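Local coordinates for protein condensin complex subunit 3 (Schizosaccharomyces pombe, PDB 5OQR) that serves as a regulatory subunit of the condensin complex, which is required to convert interphase chromatin into condensed, mitotic-like chromosomes, at residues Y465-F470 and G506-S511; R229-G234 and A247-Y252. All blocks are in the same frame, centred on the assembly; numbering follows the deposited sequence.

In the fold
Two kinds of helix packing build this solenoid of HEAT repeats, and each contact exemplifies one. Contact 2 comes first along the chain and joins helices 224-235 and 240-257, sequence neighbours that lie together in HEAT 5. Contact 1 follows, pairing helix 457-471 with helix 500-514 of HEAT 7, which touch directly although helix 480-495 comes between them in the chain. The contacts share no helix and do not touch: their centres are 40 Å apart and their nearest atoms about 25 Å. One packing folds a repeat onto itself, while the other sets helices side by side along the superhelix. A chain of another protein comes within reach of residues at both places.

Contact 1 (Y465-F470 and G506-S511); sequences YVQCLF and GLECLS
The amide of Gln467 and the carboxylate of Glu508 lie next to each other at the partly exposed margin of this contact, their planes turned 62° apart. Their nearest atoms, Gln467 NE2 and Glu508 OE1, stand 3.8 Å from each other. Glu508 OE1 lies well out of the amide plane, and the pair remains a loose polar neighbourhood, not a hydrogen bond. With CG placed opposite the backbone N (chi1 -170°) and the chain extended beyond it, Gln467 carries its amide across toward helix 500-514, where its side chain also touches Lys505 and Leu512.

Deeper in, Cys509 takes over. Its thiol lies against helix 457-471, with SG 4.0 Å from Gln467 CB and 4.1 Å from Val466 CB; the backbone N of Gln467 lies 3.8 Å from the same sulfur. One small side chain thus fits against two successive residues, and the backbones come close: the CA atoms of Gln467 and Cys509 are 5.1 Å apart. The helix segments run nearly parallel, crossing at 19° with their axes 9.1 Å apart. Helix 480-495 packs on both, through Met486 on Val466 and Ile491 on Cys509. Such side-by-side packing of helices separated in sequence by one intervening helix is how an alpha solenoid extends from repeat to repeat.

On helix 500-514 itself, Ser511 OG and Ser511 N both donate to Leu507 O, reaching it from opposite faces of its carbonyl plane. Tyr528 OH hydrogen-bonds to Leu507 O and to Ser511 OG, tying this helix to helix 518-534.

Chemically, then, the two segments are joined by sulfur and aliphatic carbon in van der Waals contact, the sulfur also resting near a backbone N without bonding to it, with a polar pair at the margin too far apart to supply a directional bond.

Contact 2 (R229-G234 and A247-Y252); sequences RILKWG and ADMLAY
Met249 and Ile230 meet at about a right angle, and so do Leu231 and Leu250, in the helical hairpin of HEAT 5. The two segments run more against than with each other, their directions 132° apart and their axes 10.8 Å at closest approach. At that spacing the backbones stay well separated, and four buried apolar side chains bridge the space.

In Met249, CG and SD continue the chain outward, but a turn at chi3 (68°) brings the terminal methyl against the CG2 branch of Ile230, leaving CE 3.9 Å from Ile230 CG2. Leu231 leaves its helix to one side of the partner, and its end comes nearer, presenting CD2 to the second helix. There the methyl lies beside both Met249 and Leu250, so the two crossed pairs are joined into one apolar cluster. Trp254, a little farther along helix 240-257, touches Leu231 and Met249, and Tyr209 of helix 202-212 packs on Ile230 and Met249.

Helix 224-235 also serves the assembly: Lys232 NZ and Trp233 NE1 each hydrogen-bond to an aromatic side chain on the chain of another protein. Ile230 and Leu231 thus touch helix 240-257, while Lys232 and Trp233 of the same helix meet the partner chain. Within the cluster, Leu231 CD2 is 4.2 Å from Leu250 CG and 4.3 Å from Met249 CE.

Contact 1 (Y465-F470 and G506-S511)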
ATOM      1  N   TYR A 465     -26.342  19.637 -15.099  1.00 32.60           N
ATOM      2  CA  TYR A 465     -27.484  18.735 -15.196  1.00 29.02           C
ATOM      3  C   TYR A 465     -27.404  17.896 -16.462  1.00 26.40           C
ATOM      4  O   TYR A 465     -27.770  16.717 -16.457  1.00 24.74           O
ATOM      5  CB  TYR A 465     -28.794  19.524 -15.175  1.00 33.15           C
ATOM      6  CG  TYR A 465     -29.191  20.096 -13.832  1.00 31.23           C
ATOM      7  CD1 TYR A 465     -28.256  20.312 -12.830  1.00 38.46           C
ATOM      8  CD2 TYR A 465     -30.514  20.418 -13.568  1.00 37.16           C
ATOM      9  CE1 TYR A 465     -28.630  20.838 -11.608  1.00 39.56           C
ATOM     10  CE2 TYR A 465     -30.895  20.941 -12.353  1.00 40.06           C
ATOM     11  CZ  TYR A 465     -29.951  21.150 -11.378  1.00 32.62           C
ATOM     12  OH  TYR A 465     -30.335  21.670 -10.166  1.00 41.69           O
ATOM     13  N   VAL A 466     -26.943  18.497 -17.560  1.00 28.21           N
ATOM     14  CA  VAL A 466     -26.747  17.750 -18.798  1.00 29.81           C
ATOM     15  C   VAL A 466     -25.687  16.680 -18.597  1.00 29.81           C
ATOM     16  O   VAL A 466     -25.839  15.537 -19.044  1.00 33.24           O
ATOM     17  CB  VAL A 466     -26.362  18.704 -19.944  1.00 26.02           C
ATOM     18  CG1 VAL A 466     -26.260  17.945 -21.255  1.00 26.09           C
ATOM     19  CG2 VAL A 466     -27.370  19.831 -20.068  1.00 33.65           C
ATOM     20  N   GLN A 467     -24.597  17.037 -17.921  1.00 29.56           N
ATOM     21  CA  GLN A 467     -23.520  16.088 -17.677  1.00 29.01           C
ATOM     22  C   GLN A 467     -24.025  14.874 -16.907  1.00 29.87           C
ATOM     23  O   GLN A 467     -23.738  13.729 -17.272  1.00 37.83           O
ATOM     24  CB  GLN A 467     -22.392  16.784 -16.921  1.00 34.62           C
ATOM     25  CG  GLN A 467     -21.118  15.981 -16.810  1.00 44.29           C
ATOM     26  CD  GLN A 467     -20.037  16.729 -16.061  1.00 51.51           C
ATOM     27  OE1 GLN A 467     -20.189  17.911 -15.751  1.00 45.30           O
ATOM     28  NE2 GLN A 467     -18.939  16.048 -15.766  1.00 61.94           N
ATOM     29  N   CYS A 468     -24.787  15.105 -15.837  1.00 27.11           N
ATOM     30  CA  CYS A 468     -25.297  13.995 -15.041  1.00 31.21           C
ATOM     31  C   CYS A 468     -26.347  13.195 -15.798  1.00 33.80           C
ATOM     32  O   CYS A 468     -26.543  12.008 -15.515  1.00 30.86           O
ATOM     33  CB  CYS A 468     -25.880  14.514 -13.730  1.00 28.42           C
ATOM     34  SG  CYS A 468     -24.665  15.144 -12.569  1.00 38.59           S
ATOM     35  N   LEU A 469     -27.037  13.820 -16.749  1.00 34.23           N
ATOM     36  CA  LEU A 469     -28.038  13.106 -17.532  1.00 35.15           C
ATOM     37  C   LEU A 469     -27.394  11.982 -18.333  1.00 32.50           C
ATOM     38  O   LEU A 469     -27.784  10.816 -18.222  1.00 33.54           O
ATOM     39  CB  LEU A 469     -28.772  14.084 -18.454  1.00 33.85           C
ATOM     40  CG  LEU A 469     -29.614  13.475 -19.580  1.00 36.75           C
ATOM     41  CD1 LEU A 469     -30.655  12.518 -19.041  1.00 42.04           C
ATOM     42  CD2 LEU A 469     -30.276  14.568 -20.397  1.00 40.56           C
ATOM     43  N   PHE A 470     -26.395  12.319 -19.145  1.00 31.30           N
ATOM     44  CA  PHE A 470     -25.729  11.332 -19.981  1.00 33.73           C
ATOM     45  C   PHE A 470     -24.784  10.432 -19.200  1.00 31.63           C
ATOM     46  O   PHE A 470     -24.292   9.447 -19.759  1.00 29.53           O
ATOM     47  CB  PHE A 470     -24.979  12.041 -21.109  1.00 30.00           C
ATOM     48  CG  PHE A 470     -25.886  12.759 -22.064  1.00 30.07           C
ATOM     49  CD1 PHE A 470     -26.705  12.047 -22.920  1.00 32.69           C
ATOM     50  CD2 PHE A 470     -25.933  14.140 -22.097  1.00 27.62           C
ATOM     51  CE1 PHE A 470     -27.547  12.696 -23.793  1.00 32.86           C
ATOM     52  CE2 PHE A 470     -26.774  14.794 -22.972  1.00 29.25           C
ATOM     53  CZ  PHE A 470     -27.581  14.070 -23.821  1.00 28.16           C
ATOM     54  N   GLY A 506     -18.765  22.240 -21.631  1.00 35.16           N
ATOM     55  CA  GLY A 506     -19.465  21.779 -22.817  1.00 33.22           C
ATOM     56  C   GLY A 506     -18.784  20.591 -23.466  1.00 35.56           C
ATOM     57  O   GLY A 506     -19.447  19.696 -23.995  1.00 30.59           O
ATOM     58  N   LEU A 507     -17.450  20.565 -23.439  1.00 33.23           N
ATOM     59  CA  LEU A 507     -16.726  19.448 -24.037  1.00 34.40           C
ATOM     60  C   LEU A 507     -16.927  18.167 -23.239  1.00 34.45           C
ATOM     61  O   LEU A 507     -17.099  17.092 -23.821  1.00 34.95           O
ATOM     62  CB  LEU A 507     -15.240  19.785 -24.150  1.00 36.26           C
ATOM     63  CG  LEU A 507     -14.857  20.633 -25.364  1.00 37.21           C
ATOM     64  CD1 LEU A 507     -13.455  21.175 -25.208  1.00 44.72           C
ATOM     65  CD2 LEU A 507     -14.967  19.823 -26.643  1.00 36.76           C
ATOM     66  N   GLU A 508     -16.901  18.259 -21.909  1.00 31.74           N
ATOM     67  CA  GLU A 508     -17.197  17.090 -21.088  1.00 33.20           C
ATOM     68  C   GLU A 508     -18.591  16.555 -21.386  1.00 30.52           C
ATOM     69  O   GLU A 508     -18.805  15.338 -21.407  1.00 32.78           O
ATOM     70  CB  GLU A 508     -17.062  17.438 -19.608  1.00 38.39           C
ATOM     71  CG  GLU A 508     -15.698  17.980 -19.218  1.00 45.14           C
ATOM     72  CD  GLU A 508     -15.633  18.394 -17.762  1.00 62.22           C
ATOM     73  OE1 GLU A 508     -15.559  17.502 -16.892  1.00 81.15           O
ATOM     74  OE2 GLU A 508     -15.670  19.612 -17.487  1.00 62.88           O
ATOM     75  N   CYS A 509     -19.555  17.449 -21.619  1.00 29.60           N
ATOM     76  CA  CYS A 509     -20.897  17.013 -21.984  1.00 28.85           C
ATOM     77  C   CYS A 509     -20.907  16.370 -23.363  1.00 28.84           C
ATOM     78  O   CYS A 509     -21.559  15.342 -23.572  1.00 28.03           O
ATOM     79  CB  CYS A 509     -21.868  18.195 -21.948  1.00 48.89           C
ATOM     80  SG  CYS A 509     -22.256  18.817 -20.308  1.00 37.53           S
ATOM     81  N   LEU A 510     -20.197  16.969 -24.319  1.00 32.37           N
ATOM     82  CA  LEU A 510     -20.122  16.393 -25.656  1.00 29.74           C
ATOM     83  C   LEU A 510     -19.503  15.002 -25.621  1.00 25.78           C
ATOM     84  O   LEU A 510     -19.944  14.100 -26.342  1.00 27.33           O
ATOM     85  CB  LEU A 510     -19.322  17.318 -26.569  1.00 25.35           C
ATOM     86  CG  LEU A 510     -19.027  16.816 -27.982  1.00 27.27           C
ATOM     87  CD1 LEU A 510     -20.285  16.347 -28.682  1.00 26.03           C
ATOM     88  CD2 LEU A 510     -18.357  17.908 -28.784  1.00 27.37           C
ATOM     89  N   SER A 511     -18.490  14.804 -24.779  1.00 23.60           N
ATOM     90  CA  SER A 511     -17.838  13.502 -24.691  1.00 24.39           C
ATOM     91  C   SER A 511     -18.829  12.422 -24.286  1.00 25.67           C
ATOM     92  O   SER A 511     -18.865  11.341 -24.884  1.00 32.39           O
ATOM     93  CB  SER A 511     -16.678  13.566 -23.698  1.00 27.55           C
ATOM     94  OG  SER A 511     -15.718  14.528 -24.092  1.00 31.51           O
TER

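Contact 2 (R229-G234 and A247-Y252)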
ATOM      1  N   ARG A 229      -4.590   9.162   9.307  1.00 41.64           N
ATOM      2  CA  ARG A 229      -3.574   8.435   8.557  1.00 36.11           C
ATOM      3  C   ARG A 229      -3.302   7.078   9.190  1.00 42.41           C
ATOM      4  O   ARG A 229      -3.061   6.091   8.485  1.00 40.06           O
ATOM      5  CB  ARG A 229      -2.295   9.268   8.474  1.00 50.67           C
ATOM      6  CG  ARG A 229      -1.384   8.877   7.320  1.00 68.97           C
ATOM      7  CD  ARG A 229      -0.465  10.017   6.899  1.00 76.99           C
ATOM      8  NE  ARG A 229       0.552  10.321   7.909  1.00 80.04           N
ATOM      9  CZ  ARG A 229       0.601  11.425   8.650  1.00 78.85           C
ATOM     10  NH1 ARG A 229      -0.306  12.384   8.519  1.00 77.95           N
ATOM     11  NH2 ARG A 229       1.582  11.579   9.532  1.00 86.59           N
ATOM     12  N   ILE A 230      -3.354   7.005  10.521  1.00 42.97           N
ATOM     13  CA  ILE A 230      -3.198   5.728  11.214  1.00 42.30           C
ATOM     14  C   ILE A 230      -4.277   4.751  10.765  1.00 46.13           C
ATOM     15  O   ILE A 230      -3.988   3.657  10.268  1.00 39.08           O
ATOM     16  CB  ILE A 230      -3.233   5.936  12.739  1.00 40.13           C
ATOM     17  CG1 ILE A 230      -2.002   6.721  13.192  1.00 53.74           C
ATOM     18  CG2 ILE A 230      -3.301   4.595  13.470  1.00 61.56           C
ATOM     19  CD1 ILE A 230      -2.067   7.185  14.624  1.00 44.48           C
ATOM     20  N   LEU A 231      -5.542   5.133  10.948  1.00 43.21           N
ATOM     21  CA  LEU A 231      -6.642   4.224  10.650  1.00 41.27           C
ATOM     22  C   LEU A 231      -6.673   3.856   9.174  1.00 40.36           C
ATOM     23  O   LEU A 231      -6.970   2.710   8.819  1.00 39.94           O
ATOM     24  CB  LEU A 231      -7.967   4.855  11.075  1.00 41.73           C
ATOM     25  CG  LEU A 231      -8.060   5.278  12.541  1.00 36.46           C
ATOM     26  CD1 LEU A 231      -9.393   5.954  12.804  1.00 35.12           C
ATOM     27  CD2 LEU A 231      -7.869   4.085  13.464  1.00 36.40           C
ATOM     28  N   LYS A 232      -6.367   4.812   8.297  1.00 40.93           N
ATOM     29  CA  LYS A 232      -6.350   4.521   6.868  1.00 41.39           C
ATOM     30  C   LYS A 232      -5.380   3.390   6.557  1.00 44.88           C
ATOM     31  O   LYS A 232      -5.707   2.463   5.808  1.00 49.08           O
ATOM     32  CB  LYS A 232      -5.980   5.778   6.083  1.00 41.41           C
ATOM     33  CG  LYS A 232      -6.155   5.637   4.577  1.00 47.79           C
ATOM     34  CD  LYS A 232      -5.556   6.810   3.822  1.00 53.54           C
ATOM     35  CE  LYS A 232      -4.036   6.779   3.853  1.00 77.15           C
ATOM     36  NZ  LYS A 232      -3.433   7.856   3.023  1.00 87.59           N
ATOM     37  N   TRP A 233      -4.177   3.448   7.128  1.00 47.51           N
ATOM     38  CA  TRP A 233      -3.192   2.397   6.895  1.00 50.96           C
ATOM     39  C   TRP A 233      -3.584   1.108   7.608  1.00 44.42           C
ATOM     40  O   TRP A 233      -3.572   0.028   7.010  1.00 39.56           O
ATOM     41  CB  TRP A 233      -1.814   2.866   7.358  1.00 52.34           C
ATOM     42  CG  TRP A 233      -1.145   3.829   6.427  1.00 61.34           C
ATOM     43  CD1 TRP A 233      -1.331   3.932   5.080  1.00 75.02           C
ATOM     44  CD2 TRP A 233      -0.179   4.827   6.776  1.00 67.50           C
ATOM     45  NE1 TRP A 233      -0.539   4.929   4.569  1.00 82.57           N
ATOM     46  CE2 TRP A 233       0.177   5.495   5.589  1.00 78.23           C
ATOM     47  CE3 TRP A 233       0.419   5.219   7.976  1.00 70.69           C
ATOM     48  CZ2 TRP A 233       1.104   6.534   5.568  1.00 89.86           C
ATOM     49  CZ3 TRP A 233       1.339   6.251   7.953  1.00 75.61           C
ATOM     50  CH2 TRP A 233       1.672   6.896   6.758  1.00 84.47           C
ATOM     51  N   GLY A 234      -3.940   1.206   8.889  1.00 36.33           N
ATOM     52  CA  GLY A 234      -4.201   0.007   9.666  1.00 35.68           C
ATOM     53  C   GLY A 234      -5.388  -0.784   9.152  1.00 38.74           C
ATOM     54  O   GLY A 234      -5.297  -1.992   8.931  1.00 46.48           O
ATOM     55  N   ALA A 247      -7.795  -2.659  14.174  1.00 36.66           N
ATOM     56  CA  ALA A 247      -9.213  -2.636  14.511  1.00 36.77           C
ATOM     57  C   ALA A 247      -9.433  -2.802  16.008  1.00 34.71           C
ATOM     58  O   ALA A 247     -10.394  -2.251  16.556  1.00 33.65           O
ATOM     59  CB  ALA A 247      -9.949  -3.729  13.740  1.00 36.75           C
ATOM     60  N   ASP A 248      -8.560  -3.551  16.686  1.00 43.41           N
ATOM     61  CA  ASP A 248      -8.697  -3.729  18.128  1.00 41.27           C
ATOM     62  C   ASP A 248      -8.292  -2.469  18.879  1.00 35.05           C
ATOM     63  O   ASP A 248      -8.926  -2.102  19.873  1.00 35.72           O
ATOM     64  CB  ASP A 248      -7.864  -4.925  18.590  1.00 40.96           C
ATOM     65  CG  ASP A 248      -8.551  -6.254  18.331  1.00 43.11           C
ATOM     66  OD1 ASP A 248      -9.471  -6.298  17.492  1.00 46.33           O
ATOM     67  OD2 ASP A 248      -8.169  -7.258  18.968  1.00 54.48           O
ATOM     68  N   MET A 249      -7.232  -1.796  18.426  1.00 34.81           N
ATOM     69  CA  MET A 249      -6.857  -0.520  19.023  1.00 37.78           C
ATOM     70  C   MET A 249      -7.979   0.493  18.873  1.00 34.36           C
ATOM     71  O   MET A 249      -8.229   1.297  19.778  1.00 40.02           O
ATOM     72  CB  MET A 249      -5.580   0.002  18.369  1.00 45.21           C
ATOM     73  CG  MET A 249      -5.210   1.440  18.736  1.00 41.23           C
ATOM     74  SD  MET A 249      -4.023   2.150  17.584  1.00 51.05           S
ATOM     75  CE  MET A 249      -5.018   2.259  16.099  1.00 49.98           C
ATOM     76  N   LEU A 250      -8.657   0.474  17.728  1.00 38.65           N
ATOM     77  CA  LEU A 250      -9.746   1.407  17.482  1.00 37.97           C
ATOM     78  C   LEU A 250     -10.976   1.045  18.303  1.00 33.67           C
ATOM     79  O   LEU A 250     -11.674   1.930  18.809  1.00 36.75           O
ATOM     80  CB  LEU A 250     -10.063   1.419  15.984  1.00 36.91           C
ATOM     81  CG  LEU A 250     -11.146   2.336  15.410  1.00 35.25           C
ATOM     82  CD1 LEU A 250     -12.507   1.662  15.447  1.00 33.41           C
ATOM     83  CD2 LEU A 250     -11.186   3.681  16.123  1.00 36.81           C
ATOM     84  N   ALA A 251     -11.240  -0.247  18.476  1.00 32.65           N
ATOM     85  CA  ALA A 251     -12.491  -0.707  19.059  1.00 32.63           C
ATOM     86  C   ALA A 251     -12.430  -0.927  20.564  1.00 35.71           C
ATOM     87  O   ALA A 251     -13.478  -1.153  21.175  1.00 39.12           O
ATOM     88  CB  ALA A 251     -12.931  -2.010  18.384  1.00 35.13           C
ATOM     89  N   TYR A 252     -11.250  -0.872  21.182  1.00 38.36           N
ATOM     90  CA  TYR A 252     -11.153  -1.154  22.610  1.00 36.86           C
ATOM     91  C   TYR A 252     -10.385  -0.078  23.366  1.00 43.24           C
ATOM     92  O   TYR A 252     -10.682   0.188  24.534  1.00 60.85           O
ATOM     93  CB  TYR A 252     -10.504  -2.519  22.840  1.00 43.47           C
ATOM     94  CG  TYR A 252     -11.444  -3.683  22.614  1.00 37.32           C
ATOM     95  CD1 TYR A 252     -12.541  -3.883  23.438  1.00 35.69           C
ATOM     96  CD2 TYR A 252     -11.233  -4.583  21.581  1.00 37.83           C
ATOM     97  CE1 TYR A 252     -13.404  -4.941  23.238  1.00 33.23           C
ATOM     98  CE2 TYR A 252     -12.089  -5.646  21.374  1.00 36.43           C
ATOM     99  CZ  TYR A 252     -13.173  -5.819  22.205  1.00 37.16           C
ATOM    100  OH  TYR A 252     -14.031  -6.876  22.004  1.00 45.02           O
TER